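Local coordinates for protein polymerase X (Deinococcus radiodurans, PDB 2W9M) that probably copies DNA as a family X polymerase, adding deoxynucleotides to a growing strand, and carries a zinc-binding phosphoesterase-type domain, at residues V152-Q161 with G226-E234; L177-D187 with E199-V209. All coordinates share one frame; numbering follows the deposited sequence.

In the fold
Interactions 1 and 2 lie on one mixed sheet in the polymerase X part of the chain, their centres about 19 Å apart, and interaction 2 (177-187 with 199-209) is nested inside the chain loop that interaction 1 (152-161 with 226-234) closes. Interaction 1 sets the end of helix 141-157 against the hairpin of strands 224-228 and 231-238; interaction 2 joins strands 183-184 and 194-203. Strands 231-238 and 194-203 are parallel neighbours, so the two contacts meet directly: E234 O is 3.0 Å from L200 N, a probable hydrogen bond. The end of helix 141-157 thus packs on a sheet built by the chain that follows, away from the zinc sites.

Interaction 1: residues V152-Q161 with G226-E234; sequences VFLFEARQRQ and GDYEGVPVE
V152 reaches the tip of the hairpin with both methyls. Its CG1, anti to the backbone N (chi1 169°), lies against the backbone of G230, while CG2 rests 3.8 Å from E229 C and also meets E229 CB. The carboxylate of that glutamate is engaged elsewhere, in a salt bridge with R125.

One helical turn on, F155 points its CB at the carbonyl of G230 and offers a ring edge to the preceding peptide: CD1 comes 3.5 Å from E229 O, which lies near the ring plane. The same CD1 meets V231 CG2 at 4.0 Å, the two side chains running side by side in the same direction. Helix 121-130 adds L121 to the surroundings of the phenylalanine. What F155 and its neighbours close upon is a β-hairpin whose two strands are joined by a type I' turn from Y228 to V231, with backbone bonds running both ways between those two residues. G230 stands in that turn where a β-carbon would collide with F155 CB and V152 O; the turn's own backbone angles already call for glycine, and the bare CA also lets the helix come close.

E156 lays its CG 3.5 Å from G230 CA, and its extended chain carries the carboxylate on to D227. There OE2 lies 3.1 Å from D227 OD2, two acceptors with their carboxylate planes turned 45° apart, a proximity likely to be unfavourable if both are charged.

Beyond the helix end, Q161 folds back by a bend at chi2 (-59°). Its NE2 donates to F155 O at 2.8 Å, while OE1 accepts a bond from R158 NE, so both ends of the amide are held. Across the contact, Q161 CG and NE2 each approach P232 CD at 4.0 Å.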
loop_
_atom_site.group_PDB
_atom_site.type_symbol
_atom_site.label_atom_id
_atom_site.label_comp_id
_atom_site.label_asym_id
_atom_site.label_seq_id
_atom_site.Cartn_x
_atom_site.Cartn_y
_atom_site.Cartn_z
ATOM N N VAL A 152 15.261 -9.373 -8.580
ATOM C CA VAL A 152 16.011 -9.936 -7.461
ATOM C C VAL A 152 17.063 -8.955 -6.942
ATOM O O VAL A 152 17.352 -8.920 -5.750
ATOM C CB VAL A 152 16.694 -11.264 -7.831
ATOM C CG1 VAL A 152 17.684 -11.670 -6.746
ATOM C CG2 VAL A 152 15.657 -12.353 -8.040
ATOM N N PHE A 153 17.628 -8.153 -7.837
ATOM C CA PHE A 153 18.614 -7.156 -7.439
ATOM C C PHE A 153 17.979 -6.060 -6.592
ATOM O O PHE A 153 18.551 -5.645 -5.582
ATOM C CB PHE A 153 19.300 -6.539 -8.661
ATOM C CG PHE A 153 20.460 -7.341 -9.175
ATOM C CD1 PHE A 153 20.317 -8.162 -10.282
ATOM C CD2 PHE A 153 21.696 -7.271 -8.554
ATOM C CE1 PHE A 153 21.385 -8.899 -10.757
ATOM C CE2 PHE A 153 22.768 -8.007 -9.024
ATOM C CZ PHE A 153 22.612 -8.821 -10.126
ATOM N N LEU A 154 16.805 -5.586 -7.008
ATOM C CA LEU A 154 16.105 -4.549 -6.259
ATOM C C LEU A 154 15.832 -5.026 -4.837
ATOM O O LEU A 154 16.042 -4.285 -3.874
ATOM C CB LEU A 154 14.794 -4.140 -6.940
ATOM C CG LEU A 154 14.842 -3.065 -8.031
ATOM C CD1 LEU A 154 16.148 -2.294 -7.951
ATOM C CD2 LEU A 154 14.668 -3.668 -9.414
ATOM N N PHE A 155 15.379 -6.271 -4.713
ATOM C CA PHE A 155 15.028 -6.835 -3.415
ATOM C C PHE A 155 16.226 -6.976 -2.477
ATOM O O PHE A 155 16.120 -6.702 -1.282
ATOM C CB PHE A 155 14.330 -8.190 -3.569
ATOM C CG PHE A 155 12.883 -8.088 -3.960
ATOM C CD1 PHE A 155 12.223 -9.176 -4.508
ATOM C CD2 PHE A 155 12.188 -6.903 -3.792
ATOM C CE1 PHE A 155 10.891 -9.087 -4.870
ATOM C CE2 PHE A 155 10.855 -6.806 -4.154
ATOM C CZ PHE A 155 10.207 -7.902 -4.693
ATOM N N GLU A 156 17.361 -7.406 -3.014
ATOM C CA GLU A 156 18.548 -7.621 -2.190
ATOM C C GLU A 156 19.159 -6.306 -1.711
ATOM O O GLU A 156 19.854 -6.270 -0.699
ATOM C CB GLU A 156 19.577 -8.474 -2.936
ATOM C CG GLU A 156 19.058 -9.865 -3.259
ATOM C CD GLU A 156 20.123 -10.791 -3.807
ATOM O OE1 GLU A 156 20.983 -10.318 -4.580
ATOM O OE2 GLU A 156 20.092 -11.994 -3.466
ATOM N N ALA A 157 18.881 -5.229 -2.436
ATOM C CA ALA A 157 19.341 -3.899 -2.054
ATOM C C ALA A 157 18.691 -3.457 -0.746
ATOM O O ALA A 157 19.373 -3.058 0.199
ATOM C CB ALA A 157 19.043 -2.899 -3.162
ATOM N N ARG A 158 17.364 -3.526 -0.710
ATOM C CA ARG A 158 16.580 -3.185 0.474
ATOM C C ARG A 158 17.104 -3.872 1.739
ATOM O O ARG A 158 17.541 -5.023 1.699
ATOM C CB ARG A 158 15.113 -3.564 0.244
ATOM C CG ARG A 158 14.360 -2.598 -0.651
ATOM C CD ARG A 158 13.613 -3.319 -1.764
ATOM N NE ARG A 158 12.436 -4.051 -1.303
ATOM C CZ ARG A 158 11.189 -3.764 -1.663
ATOM N NH1 ARG A 158 10.948 -2.755 -2.494
ATOM N NH2 ARG A 158 10.180 -4.492 -1.196
ATOM N N GLN A 159 17.069 -3.157 2.859
ATOM C CA GLN A 159 17.437 -3.747 4.141
ATOM C C GLN A 159 16.244 -4.492 4.713
ATOM O O GLN A 159 16.391 -5.497 5.404
ATOM C CB GLN A 159 17.894 -2.678 5.133
ATOM C CG GLN A 159 19.396 -2.451 5.173
ATOM C CD GLN A 159 19.844 -1.787 6.463
ATOM O OE1 GLN A 159 19.290 -2.048 7.533
ATOM N NE2 GLN A 159 20.854 -0.927 6.368
ATOM N N ARG A 160 15.057 -3.980 4.416
ATOM C CA ARG A 160 13.819 -4.610 4.841
ATOM C C ARG A 160 12.858 -4.728 3.657
ATOM O O ARG A 160 12.884 -3.905 2.740
ATOM C CB ARG A 160 13.192 -3.825 5.992
ATOM C CG ARG A 160 13.779 -4.158 7.360
ATOM C CD ARG A 160 13.014 -3.474 8.497
ATOM N NE ARG A 160 13.053 -4.258 9.734
ATOM C CZ ARG A 160 12.011 -4.911 10.243
ATOM N NH1 ARG A 160 10.836 -4.866 9.635
ATOM N NH2 ARG A 160 12.139 -5.602 11.368
ATOM N N GLN A 161 12.028 -5.765 3.669
ATOM C CA GLN A 161 11.102 -6.030 2.573
ATOM C C GLN A 161 9.711 -5.485 2.875
ATOM O O GLN A 161 9.362 -5.266 4.032
ATOM C CB GLN A 161 11.015 -7.535 2.312
ATOM C CG GLN A 161 12.348 -8.179 1.972
ATOM C CD GLN A 161 12.982 -7.561 0.749
ATOM O OE1 GLN A 161 12.285 -7.102 -0.157
ATOM N NE2 GLN A 161 14.307 -7.543 0.711
ATOM N N GLY A 226 17.866 -18.770 4.462
ATOM C CA GLY A 226 18.256 -18.721 3.069
ATOM C C GLY A 226 17.749 -17.464 2.394
ATOM O O GLY A 226 17.474 -16.461 3.052
ATOM N N ASP A 227 17.610 -17.524 1.075
ATOM C CA ASP A 227 17.224 -16.366 0.288
ATOM C C ASP A 227 16.417 -16.856 -0.903
ATOM O O ASP A 227 16.950 -17.540 -1.780
ATOM C CB ASP A 227 18.480 -15.637 -0.201
ATOM C CG ASP A 227 18.224 -14.175 -0.529
ATOM O OD1 ASP A 227 17.952 -13.395 0.410
ATOM O OD2 ASP A 227 18.318 -13.802 -1.723
ATOM N N TYR A 228 15.131 -16.522 -0.935
ATOM C CA TYR A 228 14.304 -16.888 -2.077
ATOM C C TYR A 228 14.021 -15.693 -2.985
ATOM O O TYR A 228 13.192 -14.837 -2.665
ATOM C CB TYR A 228 12.993 -17.541 -1.641
ATOM C CG TYR A 228 12.229 -18.136 -2.805
ATOM C CD1 TYR A 228 12.642 -19.325 -3.393
ATOM C CD2 TYR A 228 11.110 -17.501 -3.329
ATOM C CE1 TYR A 228 11.959 -19.872 -4.460
ATOM C CE2 TYR A 228 10.417 -18.043 -4.395
ATOM C CZ TYR A 228 10.846 -19.228 -4.957
ATOM O OH TYR A 228 10.164 -19.770 -6.021
ATOM N N GLU A 229 14.717 -15.648 -4.118
ATOM C CA GLU A 229 14.564 -14.569 -5.085
ATOM C C GLU A 229 14.710 -13.190 -4.452
ATOM O O GLU A 229 13.879 -12.307 -4.665
ATOM C CB GLU A 229 13.232 -14.705 -5.822
ATOM C CG GLU A 229 13.155 -15.980 -6.650
ATOM C CD GLU A 229 11.797 -16.195 -7.285
ATOM O OE1 GLU A 229 10.936 -15.295 -7.178
ATOM O OE2 GLU A 229 11.591 -17.268 -7.890
ATOM N N GLY A 230 15.775 -13.019 -3.670
ATOM C CA GLY A 230 16.092 -11.737 -3.063
ATOM C C GLY A 230 15.448 -11.515 -1.708
ATOM O O GLY A 230 15.874 -10.646 -0.948
ATOM N N VAL A 231 14.417 -12.299 -1.406
ATOM C CA VAL A 231 13.696 -12.172 -0.147
ATOM C C VAL A 231 14.259 -13.131 0.899
ATOM O O VAL A 231 14.163 -14.349 0.742
ATOM C CB VAL A 231 12.204 -12.472 -0.333
ATOM C CG1 VAL A 231 11.459 -12.268 0.971
ATOM C CG2 VAL A 231 11.622 -11.600 -1.433
ATOM N N PRO A 232 14.855 -12.583 1.971
ATOM C CA PRO A 232 15.412 -13.406 3.053
ATOM C C PRO A 232 14.347 -14.317 3.666
ATOM O O PRO A 232 13.201 -13.898 3.857
ATOM C CB PRO A 232 15.876 -12.370 4.081
ATOM C CG PRO A 232 16.078 -11.117 3.296
ATOM C CD PRO A 232 15.037 -11.143 2.221
ATOM N N VAL A 233 14.729 -15.554 3.967
ATOM C CA VAL A 233 13.788 -16.548 4.460
ATOM C C VAL A 233 14.287 -17.205 5.739
ATOM O O VAL A 233 15.465 -17.524 5.859
ATOM C CB VAL A 233 13.544 -17.646 3.411
ATOM C CG1 VAL A 233 12.859 -18.843 4.041
ATOM C CG2 VAL A 233 12.717 -17.104 2.259
ATOM N N GLU A 234 13.380 -17.399 6.691
ATOM C CA GLU A 234 13.694 -18.129 7.912
ATOM C C GLU A 234 12.590 -19.119 8.233
ATOM O O GLU A 234 11.416 -18.759 8.289
ATOM C CB GLU A 234 13.882 -17.178 9.092
ATOM C CG GLU A 234 15.145 -16.345 9.022
ATOM C CD GLU A 234 15.319 -15.459 10.238
ATOM O OE1 GLU A 234 15.108 -15.945 11.370
ATOM O OE2 GLU A 234 15.671 -14.276 10.057
#

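Interaction 2: residues L177-D187 with E199-V209; sequences LTDLSPAPAGD and ELTVTGTPDDV
A short antiparallel β-pairing joins strand 183-184 to strand 194-203, within the mixed sheet of the polymerase X region. A183 and T201 form the hydrogen-bonded pair: T201 N reaches A183 O at 2.6 Å, and A183 N returns a more bent bond (132° at the hydrogen) to T201 O. P184 and L200 form the next, non-hydrogen-bonded pair, their side chains diverging. Further bonds run from A185 N to E199 O and from T203 N to L180 O.

L180 carries much of the apolar contact. With CG beside its backbone N (chi1 -47°), it lays CB 3.7 Å from V202 CG1 and sends CD1 on to V209 CG2, bridging strand and following helix. That helix begins with a capping box made by T205 and D208, and D208 CB touches both L180 methyls. L177 CD2 meets L200 CD2 at 4.0 Å, while T201 CG2 sits against A183 CB.

At the other end the extended side chain of E199 reaches across to G186 and D187. Its OE2 takes a nearly straight bond from D187 N, 3.1 Å long and arriving from above the carboxylate plane, and also lies close to G186 CA. Cut back to an alanine here, the side chain loses its carboxylate, which is likely to leave the amide of D187 without this acceptor and a gap beside G186. Two carboxylates come near each other, D187 OD1 being 4.0 Å from E199 OE2; any repulsion between them is probably eased mainly by R190, which forms a salt bridge with D187, R250 being only a long, weak partner of E199 OE1.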
loop_
_atom_site.group_PDB
_atom_site.type_symbol
_atom_site.label_atom_id
_atom_site.label_comp_id
_atom_site.label_asym_id
_atom_site.label_seq_id
_atom_site.Cartn_x
_atom_site.Cartn_y
_atom_site.Cartn_z
ATOM N N LEU A 177 5.729 -27.022 1.850
ATOM C CA LEU A 177 5.900 -27.600 3.181
ATOM C C LEU A 177 4.579 -28.083 3.761
ATOM O O LEU A 177 4.413 -28.130 4.981
ATOM C CB LEU A 177 6.502 -26.553 4.118
ATOM C CG LEU A 177 8.023 -26.412 4.175
ATOM C CD1 LEU A 177 8.704 -27.123 3.022
ATOM C CD2 LEU A 177 8.401 -24.937 4.220
ATOM N N THR A 178 3.649 -28.454 2.886
ATOM C CA THR A 178 2.257 -28.695 3.283
ATOM C C THR A 178 2.068 -29.690 4.436
ATOM O O THR A 178 1.284 -29.434 5.357
ATOM C CB THR A 178 1.389 -29.132 2.083
ATOM O OG1 THR A 178 1.595 -28.226 0.993
ATOM C CG2 THR A 178 -0.082 -29.120 2.464
ATOM N N ASP A 179 2.769 -30.820 4.389
ATOM C CA ASP A 179 2.583 -31.853 5.411
ATOM C C ASP A 179 3.324 -31.587 6.722
ATOM O O ASP A 179 3.267 -32.403 7.642
ATOM C CB ASP A 179 2.917 -33.246 4.874
ATOM C CG ASP A 179 1.675 -34.099 4.666
ATOM O OD1 ASP A 179 0.789 -33.694 3.879
ATOM O OD2 ASP A 179 1.582 -35.176 5.296
ATOM N N LEU A 180 4.010 -30.448 6.801
ATOM C CA LEU A 180 4.686 -30.036 8.027
ATOM C C LEU A 180 3.863 -28.973 8.743
ATOM O O LEU A 180 4.331 -28.340 9.687
ATOM C CB LEU A 180 6.092 -29.512 7.723
ATOM C CG LEU A 180 6.934 -30.376 6.783
ATOM C CD1 LEU A 180 8.345 -29.820 6.646
ATOM C CD2 LEU A 180 6.971 -31.819 7.265
ATOM N N SER A 181 2.633 -28.780 8.279
ATOM C CA SER A 181 1.710 -27.822 8.890
ATOM C C SER A 181 2.267 -26.403 8.984
ATOM O O SER A 181 2.351 -25.845 10.076
ATOM C CB SER A 181 1.283 -28.303 10.277
ATOM O OG SER A 181 0.473 -29.464 10.177
ATOM N N PRO A 182 2.602 -25.800 7.831
ATOM C CA PRO A 182 3.250 -24.483 7.779
ATOM C C PRO A 182 2.370 -23.399 8.384
ATOM O O PRO A 182 1.148 -23.545 8.396
ATOM C CB PRO A 182 3.406 -24.222 6.277
ATOM C CG PRO A 182 3.110 -25.530 5.597
ATOM C CD PRO A 182 2.189 -26.264 6.497
ATOM N N ALA A 183 2.988 -22.324 8.867
ATOM C CA ALA A 183 2.259 -21.179 9.405
ATOM C C ALA A 183 3.150 -19.944 9.406
ATOM O O ALA A 183 4.292 -20.005 9.861
ATOM C CB ALA A 183 1.765 -21.474 10.815
ATOM N N PRO A 184 2.638 -18.819 8.886
ATOM C CA PRO A 184 3.412 -17.572 8.905
ATOM C C PRO A 184 3.874 -17.252 10.322
ATOM O O PRO A 184 3.157 -17.543 11.277
ATOM C CB PRO A 184 2.400 -16.526 8.424
ATOM C CG PRO A 184 1.437 -17.296 7.588
ATOM C CD PRO A 184 1.328 -18.653 8.233
ATOM N N ALA A 185 5.058 -16.669 10.456
ATOM C CA ALA A 185 5.566 -16.315 11.769
ATOM C C ALA A 185 6.159 -14.919 11.749
ATOM O O ALA A 185 6.190 -14.262 10.706
ATOM C CB ALA A 185 6.604 -17.326 12.222
ATOM N N GLY A 186 6.622 -14.470 12.910
ATOM C CA GLY A 186 7.297 -13.194 13.023
ATOM C C GLY A 186 6.564 -12.038 12.373
ATOM O O GLY A 186 5.368 -11.845 12.581
ATOM N N ASP A 187 7.296 -11.274 11.572
ATOM C CA ASP A 187 6.805 -10.000 11.059
ATOM C C ASP A 187 5.621 -10.123 10.097
ATOM O O ASP A 187 4.674 -9.345 10.186
ATOM C CB ASP A 187 7.951 -9.202 10.433
ATOM C CG ASP A 187 9.032 -8.848 11.443
ATOM O OD1 ASP A 187 8.892 -9.230 12.627
ATOM O OD2 ASP A 187 10.020 -8.185 11.060
ATOM N N GLU A 199 9.168 -15.186 7.246
ATOM C CA GLU A 199 9.287 -16.122 8.355
ATOM C C GLU A 199 8.140 -17.126 8.376
ATOM O O GLU A 199 6.973 -16.769 8.212
ATOM C CB GLU A 199 9.361 -15.372 9.684
ATOM C CG GLU A 199 10.700 -14.684 9.943
ATOM C CD GLU A 199 10.619 -13.628 11.039
ATOM O OE1 GLU A 199 11.130 -13.884 12.153
ATOM O OE2 GLU A 199 10.037 -12.546 10.788
ATOM N N LEU A 200 8.488 -18.387 8.585
ATOM C CA LEU A 200 7.521 -19.471 8.566
ATOM C C LEU A 200 7.751 -20.339 9.797
ATOM O O LEU A 200 8.865 -20.430 10.313
ATOM C CB LEU A 200 7.715 -20.307 7.296
ATOM C CG LEU A 200 6.499 -20.708 6.461
ATOM C CD1 LEU A 200 5.588 -19.515 6.249
ATOM C CD2 LEU A 200 6.939 -21.283 5.124
ATOM N N THR A 201 6.695 -20.972 10.279
ATOM C CA THR A 201 6.837 -21.917 11.374
ATOM C C THR A 201 6.349 -23.291 10.901
ATOM O O THR A 201 5.498 -23.387 10.019
ATOM C CB THR A 201 6.103 -21.424 12.636
ATOM O OG1 THR A 201 6.947 -21.594 13.781
ATOM C CG2 THR A 201 4.790 -22.160 12.826
ATOM N N VAL A 202 6.904 -24.352 11.473
ATOM C CA VAL A 202 6.737 -25.691 10.916
ATOM C C VAL A 202 6.997 -26.761 11.986
ATOM O O VAL A 202 7.846 -26.568 12.858
ATOM C CB VAL A 202 7.714 -25.888 9.731
ATOM C CG1 VAL A 202 8.294 -27.292 9.717
ATOM C CG2 VAL A 202 7.041 -25.540 8.406
ATOM N N THR A 203 6.263 -27.872 11.942
ATOM C CA THR A 203 6.572 -29.009 12.811
ATOM C C THR A 203 7.315 -30.085 12.026
ATOM O O THR A 203 6.950 -30.409 10.895
ATOM C CB THR A 203 5.325 -29.644 13.461
ATOM O OG1 THR A 203 4.743 -30.590 12.560
ATOM C CG2 THR A 203 4.296 -28.594 13.834
ATOM N N GLY A 204 8.357 -30.640 12.631
ATOM C CA GLY A 204 9.197 -31.608 11.954
ATOM C C GLY A 204 10.653 -31.292 12.219
ATOM O O GLY A 204 10.964 -30.487 13.090
ATOM N N THR A 205 11.546 -31.920 11.466
ATOM C CA THR A 205 12.977 -31.733 11.669
ATOM C C THR A 205 13.609 -30.989 10.491
ATOM O O THR A 205 13.053 -30.974 9.391
ATOM C CB THR A 205 13.688 -33.090 11.877
ATOM O OG1 THR A 205 13.752 -33.800 10.632
ATOM C CG2 THR A 205 12.935 -33.931 12.902
ATOM N N PRO A 206 14.776 -30.364 10.722
ATOM C CA PRO A 206 15.476 -29.612 9.670
ATOM C C PRO A 206 15.723 -30.439 8.406
ATOM O O PRO A 206 15.989 -29.873 7.345
ATOM C CB PRO A 206 16.807 -29.244 10.333
ATOM C CG PRO A 206 16.502 -29.216 11.796
ATOM C CD PRO A 206 15.472 -30.286 12.019
ATOM N N ASP A 207 15.642 -31.761 8.519
ATOM C CA ASP A 207 15.795 -32.641 7.365
ATOM C C ASP A 207 14.485 -32.732 6.587
ATOM O O ASP A 207 14.485 -32.822 5.361
ATOM C CB ASP A 207 16.241 -34.033 7.812
ATOM C CG ASP A 207 17.568 -34.012 8.541
ATOM O OD1 ASP A 207 18.574 -33.588 7.931
ATOM O OD2 ASP A 207 17.604 -34.422 9.722
ATOM N N ASP A 208 13.369 -32.719 7.310
ATOM C CA ASP A 208 12.052 -32.699 6.688
ATOM C C ASP A 208 11.930 -31.475 5.787
ATOM O O ASP A 208 11.462 -31.569 4.652
ATOM C CB ASP A 208 10.958 -32.671 7.758
ATOM C CG ASP A 208 10.930 -33.932 8.602
ATOM O OD1 ASP A 208 11.159 -35.025 8.039
ATOM O OD2 ASP A 208 10.672 -33.831 9.825
ATOM N N VAL A 209 12.362 -30.329 6.308
ATOM C CA VAL A 209 12.322 -29.069 5.578
ATOM C C VAL A 209 13.344 -29.059 4.449
ATOM O O VAL A 209 13.079 -28.556 3.357
ATOM C CB VAL A 209 12.622 -27.880 6.516
ATOM C CG1 VAL A 209 12.742 -26.588 5.720
ATOM C CG2 VAL A 209 11.549 -27.764 7.589
#